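Local coordinates for Crov588 (Cafeteriavirus, PDB 6NYR), which is of unknown function but folds as a leucine-rich-repeat protein whose many FNIP-type repeats curl into a ring, at residues A[10-15]-A[35-40]; A[18-23]-A[42-47]; A[308-313]-A[334-339]; A[357-362]-A[378-383]. All coordinates share one frame; numbering follows the deposited sequence. Where two conformers were deposited one is given.

Contact 1: A[10-15]-A[35-40]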
loop_
_atom_site.group_PDB
_atom_site.type_symbol
_atom_site.label_atom_id
_atom_site.label_comp_id
_atom_site.label_asym_id
_atom_site.label_seq_id
_atom_site.Cartn_x
_atom_site.Cartn_y
_atom_site.Cartn_z
ATOM N N ILE A 10 15.375 -5.154 15.142
ATOM C CA ILE A 10 15.817 -3.846 14.680
ATOM C C ILE A 10 15.448 -2.792 15.718
ATOM O O ILE A 10 14.273 -2.615 16.059
ATOM C CB ILE A 10 15.212 -3.512 13.304
ATOM C CG1 ILE A 10 15.569 -4.618 12.307
ATOM C CG2 ILE A 10 15.690 -2.152 12.822
ATOM C CD1 ILE A 10 15.199 -4.315 10.870
ATOM N N LEU A 11 16.458 -2.097 16.225
ATOM C CA LEU A 11 16.279 -0.871 16.992
ATOM C C LEU A 11 16.404 0.329 16.057
ATOM O O LEU A 11 17.395 0.453 15.327
ATOM C CB LEU A 11 17.307 -0.767 18.119
ATOM C CG LEU A 11 17.236 0.496 18.967
ATOM C CD1 LEU A 11 17.776 0.247 20.372
ATOM C CD2 LEU A 11 18.010 1.642 18.313
ATOM N N THR A 12 15.407 1.211 16.084
ATOM C CA THR A 12 15.375 2.407 15.254
ATOM C C THR A 12 15.355 3.626 16.166
ATOM O O THR A 12 14.425 3.788 16.962
ATOM C CB THR A 12 14.148 2.407 14.337
ATOM O OG1 THR A 12 14.112 1.196 13.571
ATOM C CG2 THR A 12 14.179 3.604 13.391
ATOM N N PHE A 13 16.368 4.481 16.047
ATOM C CA PHE A 13 16.351 5.745 16.763
ATOM C C PHE A 13 15.359 6.710 16.108
ATOM O O PHE A 13 14.858 6.477 15.005
ATOM C CB PHE A 13 17.739 6.372 16.802
ATOM C CG PHE A 13 18.667 5.734 17.791
ATOM C CD1 PHE A 13 19.426 4.633 17.439
ATOM C CD2 PHE A 13 18.788 6.242 19.074
ATOM C CE1 PHE A 13 20.289 4.050 18.347
ATOM C CE2 PHE A 13 19.647 5.659 19.987
ATOM C CZ PHE A 13 20.396 4.562 19.622
ATOM N N ASN A 14 15.071 7.806 16.807
ATOM C CA ASN A 14 14.174 8.822 16.269
ATOM C C ASN A 14 14.777 9.408 15.002
ATOM O O ASN A 14 15.996 9.416 14.822
ATOM C CB ASN A 14 13.937 9.912 17.330
ATOM C CG ASN A 14 12.524 10.461 17.293
ATOM O OD1 ASN A 14 11.738 10.191 18.198
ATOM N ND2 ASN A 14 12.220 11.296 16.300
ATOM N N ASN A 15 13.915 9.900 14.113
ATOM C CA ASN A 15 14.431 10.576 12.931
ATOM C C ASN A 15 15.029 11.927 13.282
ATOM O O ASN A 15 15.730 12.521 12.453
ATOM C CB ASN A 15 13.339 10.758 11.885
ATOM C CG ASN A 15 13.894 11.204 10.543
ATOM O OD1 ASN A 15 13.870 12.391 10.214
ATOM N ND2 ASN A 15 14.418 10.259 9.770
ATOM N N THR A 35 20.341 -5.151 14.580
ATOM C CA THR A 35 20.627 -4.003 13.742
ATOM C C THR A 35 20.324 -2.714 14.488
ATOM O O THR A 35 19.517 -2.680 15.420
ATOM C CB THR A 35 19.797 -4.045 12.453
ATOM O OG1 THR A 35 18.528 -3.426 12.689
ATOM C CG2 THR A 35 19.558 -5.484 12.014
ATOM N N ILE A 36 20.990 -1.649 14.055
ATOM C CA ILE A 36 20.670 -0.292 14.474
ATOM C C ILE A 36 20.288 0.486 13.225
ATOM O O ILE A 36 20.989 0.420 12.208
ATOM C CB ILE A 36 21.843 0.392 15.198
ATOM C CG1 ILE A 36 22.122 -0.294 16.532
ATOM C CG2 ILE A 36 21.530 1.871 15.407
ATOM C CD1 ILE A 36 23.385 0.192 17.213
ATOM N N GLU A 37 19.183 1.219 13.297
ATOM C CA GLU A 37 18.774 2.131 12.237
ATOM C C GLU A 37 18.899 3.558 12.752
ATOM O O GLU A 37 18.224 3.935 13.716
ATOM C CB GLU A 37 17.343 1.851 11.780
ATOM C CG GLU A 37 17.187 0.590 10.948
ATOM C CD GLU A 37 15.776 0.419 10.417
ATOM O OE1 GLU A 37 14.896 1.218 10.803
ATOM O OE2 GLU A 37 15.550 -0.506 9.608
ATOM N N PHE A 38 19.773 4.333 12.127
ATOM C CA PHE A 38 19.910 5.751 12.416
ATOM C C PHE A 38 19.097 6.562 11.413
ATOM O O PHE A 38 18.742 6.085 10.330
ATOM C CB PHE A 38 21.377 6.173 12.374
ATOM C CG PHE A 38 22.188 5.666 13.536
ATOM C CD1 PHE A 38 22.064 6.245 14.791
ATOM C CD2 PHE A 38 23.077 4.617 13.375
ATOM C CE1 PHE A 38 22.811 5.785 15.861
ATOM C CE2 PHE A 38 23.827 4.152 14.443
ATOM C CZ PHE A 38 23.692 4.736 15.687
ATOM N N GLY A 39 18.796 7.800 11.792
ATOM C CA GLY A 39 17.909 8.631 11.005
ATOM C C GLY A 39 18.572 9.829 10.362
ATOM O O GLY A 39 19.782 9.830 10.118
ATOM N N GLU A 40 17.777 10.867 10.091
ATOM C CA GLU A 40 18.288 12.023 9.367
ATOM C C GLU A 40 19.288 12.803 10.210
ATOM O O GLU A 40 20.389 13.123 9.750
ATOM C CB GLU A 40 17.126 12.935 8.961
ATOM C CG GLU A 40 17.475 13.973 7.906
ATOM C CD GLU A 40 16.299 14.863 7.539
ATOM O OE1 GLU A 40 15.337 14.952 8.334
ATOM O OE2 GLU A 40 16.335 15.478 6.450
#
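F13 lays its ring alongside that of F38, the two planes nearly parallel (5° apart) but slid so far past each other that they barely overlap, with centroids 5.3 Å apart. The pair marks the buried side of a parallel strand pairing, 10-12 with 35-37, near the N-terminal end of the leucine-rich-repeat solenoid. I36 CG2 touches both rings: it lies in plane at the edge of the F13 ring, 3.9 Å from F13 CE1, and over the rim of one face of F38. On this side L11 and F13 also rest on L28 of helix 25-28, and F38 stacks on F42.

Three backbone bonds hold the strands together. L11 uses both its polar groups, its N giving to T35 O and its O taking E37 N (2.8 Å); F13 N then extends the pairing just past the strand to E37 O (3.0 Å).

The other side of the strands carries I10, T12, T35 and E37. T35 OG1 sits between its own backbone N and carbonyl carbon (chi1 87°), which turns the hydroxyl onto I10, 3.1 Å from I10 CG2. E37 has CG beside its backbone N (chi1 -73°), and its extended chain runs back across the neighbouring strand. Its carboxylate carbon CD rests 3.5 Å from I10 CG2, while the T12 hydroxyl donates to one carboxylate oxygen from above the carboxylate plane, OG1 to E37 OE1 2.9 Å.

Contact 2: A[18-23]-A[42-47]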
loop_
_atom_site.group_PDB
_atom_site.type_symbol
_atom_site.label_atom_id
_atom_site.label_comp_id
_atom_site.label_asym_id
_atom_site.label_seq_id
_atom_site.Cartn_x
_atom_site.Cartn_y
_atom_site.Cartn_z
ATOM N N ASN A 18 19.687 13.003 17.818
ATOM C CA ASN A 18 21.064 13.432 17.616
ATOM C C ASN A 18 21.654 13.662 19.011
ATOM O O ASN A 18 21.910 14.785 19.441
ATOM C CB ASN A 18 21.166 14.688 16.750
ATOM C CG ASN A 18 22.594 14.983 16.334
ATOM O OD1 ASN A 18 23.480 14.130 16.450
ATOM N ND2 ASN A 18 22.828 16.198 15.854
ATOM N N ASP A 19 21.878 12.569 19.737
ATOM C CA ASP A 19 22.481 12.614 21.058
ATOM C C ASP A 19 23.662 11.659 21.134
ATOM O O ASP A 19 23.630 10.579 20.529
ATOM C CB ASP A 19 21.450 12.228 22.134
ATOM C CG ASP A 19 20.515 13.362 22.488
ATOM O OD1 ASP A 19 20.931 14.535 22.380
ATOM O OD2 ASP A 19 19.365 13.078 22.885
ATOM N N PRO A 20 24.712 12.022 21.872
ATOM C CA PRO A 20 25.841 11.097 22.041
ATOM C C PRO A 20 25.385 9.765 22.616
ATOM O O PRO A 20 24.416 9.685 23.374
ATOM C CB PRO A 20 26.774 11.836 23.007
ATOM C CG PRO A 20 26.440 13.290 22.816
ATOM C CD PRO A 20 24.958 13.329 22.518
ATOM N N LEU A 21 26.105 8.709 22.244
ATOM C CA LEU A 21 25.713 7.348 22.583
ATOM C C LEU A 21 26.359 6.823 23.858
ATOM O O LEU A 21 26.133 5.661 24.214
ATOM C CB LEU A 21 26.069 6.403 21.430
ATOM C CG LEU A 21 25.462 6.713 20.065
ATOM C CD1 LEU A 21 25.988 5.732 19.024
ATOM C CD2 LEU A 21 23.948 6.669 20.135
ATOM N N ASP A 22 27.144 7.645 24.559
ATOM C CA ASP A 22 27.937 7.141 25.675
ATOM C C ASP A 22 27.087 6.400 26.699
ATOM O O ASP A 22 27.569 5.461 27.343
ATOM C CB ASP A 22 28.680 8.296 26.353
ATOM C CG ASP A 22 29.743 8.906 25.465
ATOM O OD1 ASP A 22 29.386 9.660 24.535
ATOM O OD2 ASP A 22 30.941 8.631 25.694
ATOM N N LYS A 23 25.828 6.792 26.859
ATOM C CA LYS A 23 24.973 6.229 27.895
ATOM C C LYS A 23 24.040 5.139 27.384
ATOM O O LYS A 23 23.288 4.567 28.181
ATOM C CB LYS A 23 24.147 7.346 28.544
ATOM C CG LYS A 23 23.886 7.155 30.024
ATOM C CD LYS A 23 22.788 8.091 30.505
ATOM C CE LYS A 23 22.484 7.884 31.980
ATOM N NZ LYS A 23 21.216 8.562 32.371
ATOM N N PHE A 42 20.979 12.234 13.139
ATOM C CA PHE A 42 22.066 11.693 13.945
ATOM C C PHE A 42 23.416 12.018 13.315
ATOM O O PHE A 42 23.666 11.718 12.144
ATOM C CB PHE A 42 21.919 10.179 14.108
ATOM C CG PHE A 42 23.053 9.546 14.861
ATOM C CD1 PHE A 42 23.151 9.687 16.235
ATOM C CD2 PHE A 42 24.021 8.813 14.196
ATOM C CE1 PHE A 42 24.198 9.112 16.933
ATOM C CE2 PHE A 42 25.068 8.232 14.889
ATOM C CZ PHE A 42 25.155 8.382 16.259
ATOM N N ASN A 43 24.300 12.629 14.111
ATOM C CA ASN A 43 25.646 12.981 13.672
ATOM C C ASN A 43 26.555 13.012 14.904
ATOM O O ASN A 43 26.983 14.062 15.383
ATOM C CB ASN A 43 25.650 14.317 12.926
ATOM C CG ASN A 43 26.954 14.579 12.199
ATOM O OD1 ASN A 43 27.708 13.654 11.902
ATOM N ND2 ASN A 43 27.227 15.843 11.909
ATOM N N GLN A 44 26.867 11.828 15.429
ATOM C CA GLN A 44 27.723 11.689 16.599
ATOM C C GLN A 44 28.676 10.521 16.375
ATOM O O GLN A 44 28.411 9.627 15.565
ATOM C CB GLN A 44 26.900 11.466 17.875
ATOM C CG GLN A 44 25.906 12.576 18.191
ATOM C CD GLN A 44 26.565 13.894 18.534
ATOM O OE1 GLN A 44 27.704 13.930 18.999
ATOM N NE2 GLN A 44 25.849 14.990 18.300
ATOM N N GLU A 45 29.793 10.534 17.103
ATOM C CA GLU A 45 30.759 9.445 17.025
ATOM C C GLU A 45 30.081 8.108 17.300
ATOM O O GLU A 45 29.131 8.019 18.084
ATOM C CB GLU A 45 31.888 9.659 18.037
ATOM C CG GLU A 45 32.677 10.946 17.864
ATOM C CD GLU A 45 33.580 10.921 16.647
ATOM O OE1 GLU A 45 34.028 9.820 16.260
ATOM O OE2 GLU A 45 33.835 12.000 16.073
ATOM N N ILE A 46 30.562 7.063 16.631
ATOM C CA ILE A 46 30.064 5.714 16.873
ATOM C C ILE A 46 31.216 4.722 16.966
ATOM O O ILE A 46 31.001 3.503 16.998
ATOM C CB ILE A 46 29.073 5.282 15.776
ATOM C CG1 ILE A 46 29.747 5.266 14.399
ATOM C CG2 ILE A 46 27.869 6.213 15.737
ATOM C CD1 ILE A 46 29.930 3.880 13.823
ATOM N N ASP A 47 32.444 5.235 17.035
ATOM C CA ASP A 47 33.628 4.384 16.998
ATOM C C ASP A 47 33.593 3.300 18.071
ATOM O O ASP A 47 33.367 2.125 17.763
ATOM C CB ASP A 47 34.899 5.230 17.153
ATOM C CG ASP A 47 35.542 5.585 15.819
ATOM O OD1 ASP A 47 35.388 4.806 14.854
ATOM O OD2 ASP A 47 36.213 6.636 15.739
#
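This contact is a pair of side-chain hydrogen bonds beside a small hydrophobic cluster, joining two loops that follow strands 10-12 and 35-37 in successive turns of the leucine-rich-repeat solenoid. N18 provides the acceptor. With CG anti to the backbone N (chi1 -170°), its amide reaches across to 42-47, where OD1 accepts two hydrogen bonds: one from the backbone N of N43 (2.9 Å) and one from Q44 NE2 (3.1 Å). The donors arrive from opposite faces of the N18 amide plane, a grip that should limit its rotation. Q44 manages this through a bend in its chain, and the bond leaves close to its own amide plane, with the two amide planes turned 40° apart. N43 makes a similar asparagine-to-backbone bond one turn on, its OD1 accepting from N66 N.

Next to these hydrogen bonds, the F42 ring has the backbone N of Q44 over the centre of one face and D19 O at its edge. The L21 side chain crosses that of F42 at about a right angle, with L21 CD1 3.9 Å from F42 CZ. The same methyl runs on to I46, whose side chain points the same way, with L21 CD1 3.8 Å from I46 CG2.

Contact 3: A[308-313]-A[334-339]; sequences QIITEN and ENVLPN
Two successive outer loops of the leucine-rich-repeat solenoid meet here, one before and one after strand 321-323, and both within an FNIP repeat. V336 fills the junction. It crosses the buried I310 at about a right angle, with V336 CG1 3.8 Å from I310 CG2. That methyl, anti to the backbone N of V336 (chi1 179°), also presses against the carbonyl of the same isoleucine, 3.2 Å from I310 O, while CG2 rests on the same backbone.

N335, the centre of an inverse gamma turn, brings its carbonyl toward E312: E312 CA makes a CA-H...O contact with N335 O at 3.5 Å. The two side chains then run side by side in the same direction, where both residues are exposed to solvent, with the carboxylate and amide planes steeply turned against each other. E312 CG lies over the N335 carbonyl, and E312 OE2 packs 3.6 Å from N335 CB.

No direct hydrogen bond joins the two segments. A single water takes over that task, using both its hydrogens on backbone carbonyls, one on each loop: it donates to T311 O and to V336 O, each 2.7 Å from the water oxygen.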
loop_
_atom_site.group_PDB
_atom_site.type_symbol
_atom_site.label_atom_id
_atom_site.label_comp_id
_atom_site.label_asym_id
_atom_site.label_seq_id
_atom_site.Cartn_x
_atom_site.Cartn_y
_atom_site.Cartn_z
ATOM N N GLN A 308 -5.570 -1.017 -32.349
ATOM C CA GLN A 308 -5.683 -1.770 -33.591
ATOM C C GLN A 308 -6.636 -2.940 -33.388
ATOM O O GLN A 308 -6.673 -3.549 -32.312
ATOM C CB GLN A 308 -4.316 -2.261 -34.064
ATOM C CG GLN A 308 -3.345 -1.124 -34.341
ATOM C CD GLN A 308 -3.823 -0.205 -35.455
ATOM O OE1 GLN A 308 -4.154 -0.656 -36.555
ATOM N NE2 GLN A 308 -3.878 1.090 -35.168
ATOM N N ILE A 309 -7.421 -3.231 -34.428
ATOM C CA ILE A 309 -8.453 -4.248 -34.323
ATOM C C ILE A 309 -7.819 -5.622 -34.109
ATOM O O ILE A 309 -6.729 -5.924 -34.612
ATOM C CB ILE A 309 -9.338 -4.216 -35.580
ATOM C CG1 ILE A 309 -10.580 -5.087 -35.385
ATOM C CG2 ILE A 309 -8.544 -4.665 -36.805
ATOM C CD1 ILE A 309 -11.754 -4.670 -36.254
ATOM N N ILE A 310 -8.514 -6.458 -33.340
ATOM C CA ILE A 310 -8.097 -7.828 -33.060
ATOM C C ILE A 310 -9.145 -8.752 -33.661
ATOM O O ILE A 310 -10.309 -8.732 -33.243
ATOM C CB ILE A 310 -7.950 -8.080 -31.551
ATOM C CG1 ILE A 310 -7.109 -6.970 -30.924
ATOM C CG2 ILE A 310 -7.332 -9.445 -31.286
ATOM C CD1 ILE A 310 -6.928 -7.102 -29.433
ATOM N N THR A 311 -8.735 -9.561 -34.634
ATOM C CA THR A 311 -9.659 -10.429 -35.344
ATOM C C THR A 311 -9.514 -11.867 -34.843
ATOM O O THR A 311 -8.829 -12.141 -33.851
ATOM C CB THR A 311 -9.427 -10.339 -36.855
ATOM O OG1 THR A 311 -8.077 -10.706 -37.165
ATOM C CG2 THR A 311 -9.691 -8.924 -37.346
ATOM N N GLU A 312 -10.155 -12.800 -35.545
ATOM C CA GLU A 312 -10.168 -14.190 -35.118
ATOM C C GLU A 312 -8.766 -14.786 -35.109
ATOM O O GLU A 312 -7.885 -14.379 -35.870
ATOM C CB GLU A 312 -11.050 -15.033 -36.044
ATOM C CG GLU A 312 -12.531 -14.746 -36.001
ATOM C CD GLU A 312 -13.328 -15.731 -36.850
ATOM O OE1 GLU A 312 -12.712 -16.462 -37.655
ATOM O OE2 GLU A 312 -14.568 -15.778 -36.708
ATOM N N ASN A 313 -8.570 -15.753 -34.210
ATOM C CA ASN A 313 -7.349 -16.555 -34.169
ATOM C C ASN A 313 -6.113 -15.670 -34.076
ATOM O O ASN A 313 -5.055 -15.975 -34.632
ATOM C CB ASN A 313 -7.292 -17.480 -35.382
ATOM C CG ASN A 313 -8.508 -18.391 -35.469
ATOM O OD1 ASN A 313 -8.862 -19.065 -34.500
ATOM N ND2 ASN A 313 -9.162 -18.396 -36.624
ATOM N N GLU A 334 -17.346 -12.089 -32.643
ATOM C CA GLU A 334 -17.692 -13.312 -31.925
ATOM C C GLU A 334 -16.467 -14.111 -31.494
ATOM O O GLU A 334 -16.238 -14.315 -30.296
ATOM C CB GLU A 334 -18.625 -14.161 -32.796
ATOM C CG GLU A 334 -20.092 -13.795 -32.624
ATOM C CD GLU A 334 -21.025 -14.646 -33.458
ATOM O OE1 GLU A 334 -20.538 -15.517 -34.211
ATOM O OE2 GLU A 334 -22.254 -14.444 -33.354
ATOM N N ASN A 335 -15.685 -14.599 -32.446
ATOM C CA ASN A 335 -14.647 -15.585 -32.132
ATOM C C ASN A 335 -13.277 -14.933 -31.990
ATOM O O ASN A 335 -12.289 -15.387 -32.570
ATOM C CB ASN A 335 -14.632 -16.671 -33.200
ATOM C CG ASN A 335 -15.946 -17.440 -33.268
ATOM O OD1 ASN A 335 -16.686 -17.335 -34.248
ATOM N ND2 ASN A 335 -16.240 -18.213 -32.226
ATOM N N VAL A 336 -13.203 -13.870 -31.194
ATOM C CA VAL A 336 -11.965 -13.135 -30.967
ATOM C C VAL A 336 -11.395 -13.405 -29.578
ATOM O O VAL A 336 -10.219 -13.740 -29.437
ATOM C CB VAL A 336 -12.180 -11.620 -31.187
ATOM C CG1 VAL A 336 -10.887 -10.864 -30.923
ATOM C CG2 VAL A 336 -12.700 -11.355 -32.593
ATOM N N LEU A 337 -12.205 -13.225 -28.538
ATOM C CA LEU A 337 -11.748 -13.465 -27.174
ATOM C C LEU A 337 -11.682 -14.965 -26.923
ATOM O O LEU A 337 -12.703 -15.649 -27.065
ATOM C CB LEU A 337 -12.686 -12.805 -26.179
ATOM C CG LEU A 337 -12.907 -11.302 -26.376
ATOM C CD1 LEU A 337 -13.998 -10.774 -25.459
ATOM C CD2 LEU A 337 -11.614 -10.536 -26.156
ATOM N N PRO A 338 -10.531 -15.518 -26.556
ATOM C CA PRO A 338 -10.426 -16.975 -26.441
ATOM C C PRO A 338 -11.264 -17.489 -25.280
ATOM O O PRO A 338 -11.623 -16.754 -24.357
ATOM C CB PRO A 338 -8.932 -17.224 -26.206
ATOM C CG PRO A 338 -8.428 -15.953 -25.595
ATOM C CD PRO A 338 -9.287 -14.830 -26.143
ATOM N N ASN A 339 -11.571 -18.785 -25.337
ATOM C CA ASN A 339 -12.433 -19.416 -24.344
ATOM C C ASN A 339 -11.706 -19.693 -23.036
ATOM O O ASN A 339 -12.297 -20.277 -22.122
ATOM C CB ASN A 339 -13.046 -20.691 -24.918
ATOM C CG ASN A 339 -14.418 -20.441 -25.517
ATOM O OD1 ASN A 339 -15.244 -19.735 -24.931
ATOM N ND2 ASN A 339 -14.663 -21.005 -26.694
HETATM O O HOH W 1 -8.504 -13.302 -31.485
#

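Contact 4: A[357-362]-A[378-383]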
loop_
_atom_site.group_PDB
_atom_site.type_symbol
_atom_site.label_atom_id
_atom_site.label_comp_id
_atom_site.label_asym_id
_atom_site.label_seq_id
_atom_site.Cartn_x
_atom_site.Cartn_y
_atom_site.Cartn_z
ATOM N N ASN A 357 -22.369 -13.691 -28.446
ATOM C CA ASN A 357 -21.342 -14.661 -28.095
ATOM C C ASN A 357 -19.952 -14.090 -28.321
ATOM O O ASN A 357 -19.093 -14.741 -28.924
ATOM C CB ASN A 357 -21.553 -15.941 -28.899
ATOM C CG ASN A 357 -22.898 -16.589 -28.614
ATOM O OD1 ASN A 357 -23.827 -16.502 -29.417
ATOM N ND2 ASN A 357 -23.013 -17.230 -27.455
ATOM N N VAL A 358 -19.729 -12.876 -27.830
ATOM C CA VAL A 358 -18.410 -12.256 -27.879
ATOM C C VAL A 358 -17.617 -12.553 -26.614
ATOM O O VAL A 358 -16.456 -12.963 -26.677
ATOM C CB VAL A 358 -18.561 -10.735 -28.102
ATOM C CG1 VAL A 358 -17.201 -10.055 -28.043
ATOM C CG2 VAL A 358 -19.259 -10.455 -29.419
ATOM N N LEU A 359 -18.230 -12.341 -25.458
ATOM C CA LEU A 359 -17.570 -12.588 -24.185
ATOM C C LEU A 359 -17.507 -14.091 -23.939
ATOM O O LEU A 359 -18.549 -14.755 -23.957
ATOM C CB LEU A 359 -18.314 -11.881 -23.062
ATOM C CG LEU A 359 -18.298 -10.349 -23.149
ATOM C CD1 LEU A 359 -19.197 -9.729 -22.075
ATOM C CD2 LEU A 359 -16.880 -9.795 -23.047
ATOM N N PRO A 360 -16.326 -14.660 -23.707
ATOM C CA PRO A 360 -16.227 -16.119 -23.589
ATOM C C PRO A 360 -16.876 -16.625 -22.310
ATOM O O PRO A 360 -17.034 -15.901 -21.323
ATOM C CB PRO A 360 -14.717 -16.378 -23.588
ATOM C CG PRO A 360 -14.144 -15.133 -22.967
ATOM C CD PRO A 360 -15.040 -13.990 -23.423
ATOM N N ASN A 361 -17.255 -17.903 -22.341
ATOM C CA ASN A 361 -17.958 -18.507 -21.217
ATOM C C ASN A 361 -17.032 -18.855 -20.060
ATOM O O ASN A 361 -17.495 -19.431 -19.070
ATOM C CB ASN A 361 -18.711 -19.762 -21.672
ATOM C CG ASN A 361 -20.088 -19.446 -22.224
ATOM O OD1 ASN A 361 -20.836 -18.654 -21.644
ATOM N ND2 ASN A 361 -20.433 -20.068 -23.347
ATOM N N SER A 362 -15.750 -18.516 -20.154
ATOM C CA SER A 362 -14.828 -18.673 -19.041
ATOM C C SER A 362 -14.652 -17.386 -18.246
ATOM O O SER A 362 -14.013 -17.414 -17.188
ATOM C CB SER A 362 -13.459 -19.149 -19.548
ATOM O OG SER A 362 -12.984 -18.327 -20.606
ATOM N N GLU A 378 -29.824 -9.488 -23.234
ATOM C CA GLU A 378 -29.755 -10.852 -22.733
ATOM C C GLU A 378 -28.687 -11.648 -23.480
ATOM O O GLU A 378 -28.396 -11.399 -24.655
ATOM C CB GLU A 378 -31.100 -11.557 -22.891
ATOM C CG GLU A 378 -32.270 -10.874 -22.218
ATOM C CD GLU A 378 -33.558 -11.663 -22.377
ATOM O OE1 GLU A 378 -33.481 -12.890 -22.610
ATOM O OE2 GLU A 378 -34.646 -11.060 -22.276
ATOM N N ASN A 379 -28.090 -12.607 -22.772
ATOM C CA ASN A 379 -27.129 -13.547 -23.335
ATOM C C ASN A 379 -25.851 -12.871 -23.805
ATOM O O ASN A 379 -25.129 -13.420 -24.648
ATOM C CB ASN A 379 -27.758 -14.333 -24.492
ATOM C CG ASN A 379 -28.909 -15.214 -24.040
ATOM O OD1 ASN A 379 -30.080 -14.858 -24.190
ATOM N ND2 ASN A 379 -28.579 -16.366 -23.470
ATOM N N VAL A 380 -25.551 -11.689 -23.271
ATOM C CA VAL A 380 -24.311 -10.993 -23.589
ATOM C C VAL A 380 -23.289 -11.299 -22.500
ATOM O O VAL A 380 -22.193 -11.795 -22.784
ATOM C CB VAL A 380 -24.535 -9.475 -23.730
ATOM C CG1 VAL A 380 -23.197 -8.756 -23.810
ATOM C CG2 VAL A 380 -25.401 -9.181 -24.945
ATOM N N LEU A 381 -23.635 -10.991 -21.255
ATOM C CA LEU A 381 -22.765 -11.321 -20.132
ATOM C C LEU A 381 -22.778 -12.833 -19.930
ATOM O O LEU A 381 -23.857 -13.435 -19.858
ATOM C CB LEU A 381 -23.220 -10.587 -18.873
ATOM C CG LEU A 381 -23.199 -9.057 -18.960
ATOM C CD1 LEU A 381 -23.842 -8.409 -17.755
ATOM C CD2 LEU A 381 -21.755 -8.579 -19.105
ATOM N N PRO A 382 -21.618 -13.473 -19.830
ATOM C CA PRO A 382 -21.582 -14.935 -19.752
ATOM C C PRO A 382 -21.983 -15.430 -18.372
ATOM O O PRO A 382 -21.993 -14.689 -17.387
ATOM C CB PRO A 382 -20.123 -15.282 -20.065
ATOM C CG PRO A 382 -19.344 -14.048 -19.700
ATOM C CD PRO A 382 -20.291 -12.865 -19.618
ATOM N N ASN A 383 -22.341 -16.710 -18.324
ATOM C CA ASN A 383 -22.859 -17.313 -17.101
ATOM C C ASN A 383 -21.771 -17.718 -16.116
ATOM O O ASN A 383 -22.095 -18.272 -15.061
ATOM C CB ASN A 383 -23.716 -18.530 -17.454
ATOM C CG ASN A 383 -25.113 -18.147 -17.876
ATOM O OD1 ASN A 383 -25.532 -18.410 -19.003
ATOM N ND2 ASN A 383 -25.850 -17.520 -16.968
#
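The puckered pyrrolidine ring of P382 meets the backbone oxygen of P360 at its CB-CG edge, 3.4 Å from P382 CG. L359 comes obliquely from one side of the ring, its CB 4.1 Å from P382 CD. The amide of N361 slides past the proline in the opposite direction, and its oxygen OD1, 3.8 Å from P382 CB, lies beyond the ring on that same side. P382 thus meets three consecutive residues, L359, P360 and N361, at one face and its edge. P382 and L359 together account for about half of the surface buried between the segments.

Farther in, L359 carries the contact with its CD1 branch. With CG beside its backbone N (chi1 -65°) and the chain extended beyond, CD1 reaches the carbonyl of V380, 3.7 Å from V380 O, and goes on to L381 CD2 at 4.1 Å. L359 and L381 lie side by side, pointing the same way, and both rest on L366 of the intervening strand 365-367.

No hydrogen bond links the two segments directly; N361 O is bonded to S384 OG and N383 O to S406 OG, which tie successive turns together. Leucine and proline recur 22 residues on, L359 and P360 matching L381 and P382, and this side-by-side stacking of like residues from consecutive turns is the hallmark of a leucine-rich-repeat solenoid, here built from FNIP repeats.

From the N terminus, strand 10-12 opens contact 1, and the chain passes through 18-23 and helix 25-28 before 35-40 closes it. Contact 2 opens inside that loop and closes at 42-47, so the two cross; they touch where L21 CD2 meets F13 CZ at 4.2 Å, tying the strands to the loops beyond them. Contacts 3 and 4 follow in series on the opposite side of the chain's centre, the centres of contacts 1 and 3 about 56 Å apart. Each closes a short loop around one strand, 321-323 and then 365-367. They are joined in turn where S362 OG approaches N339 O at 2.6 Å, a probable hydrogen bond.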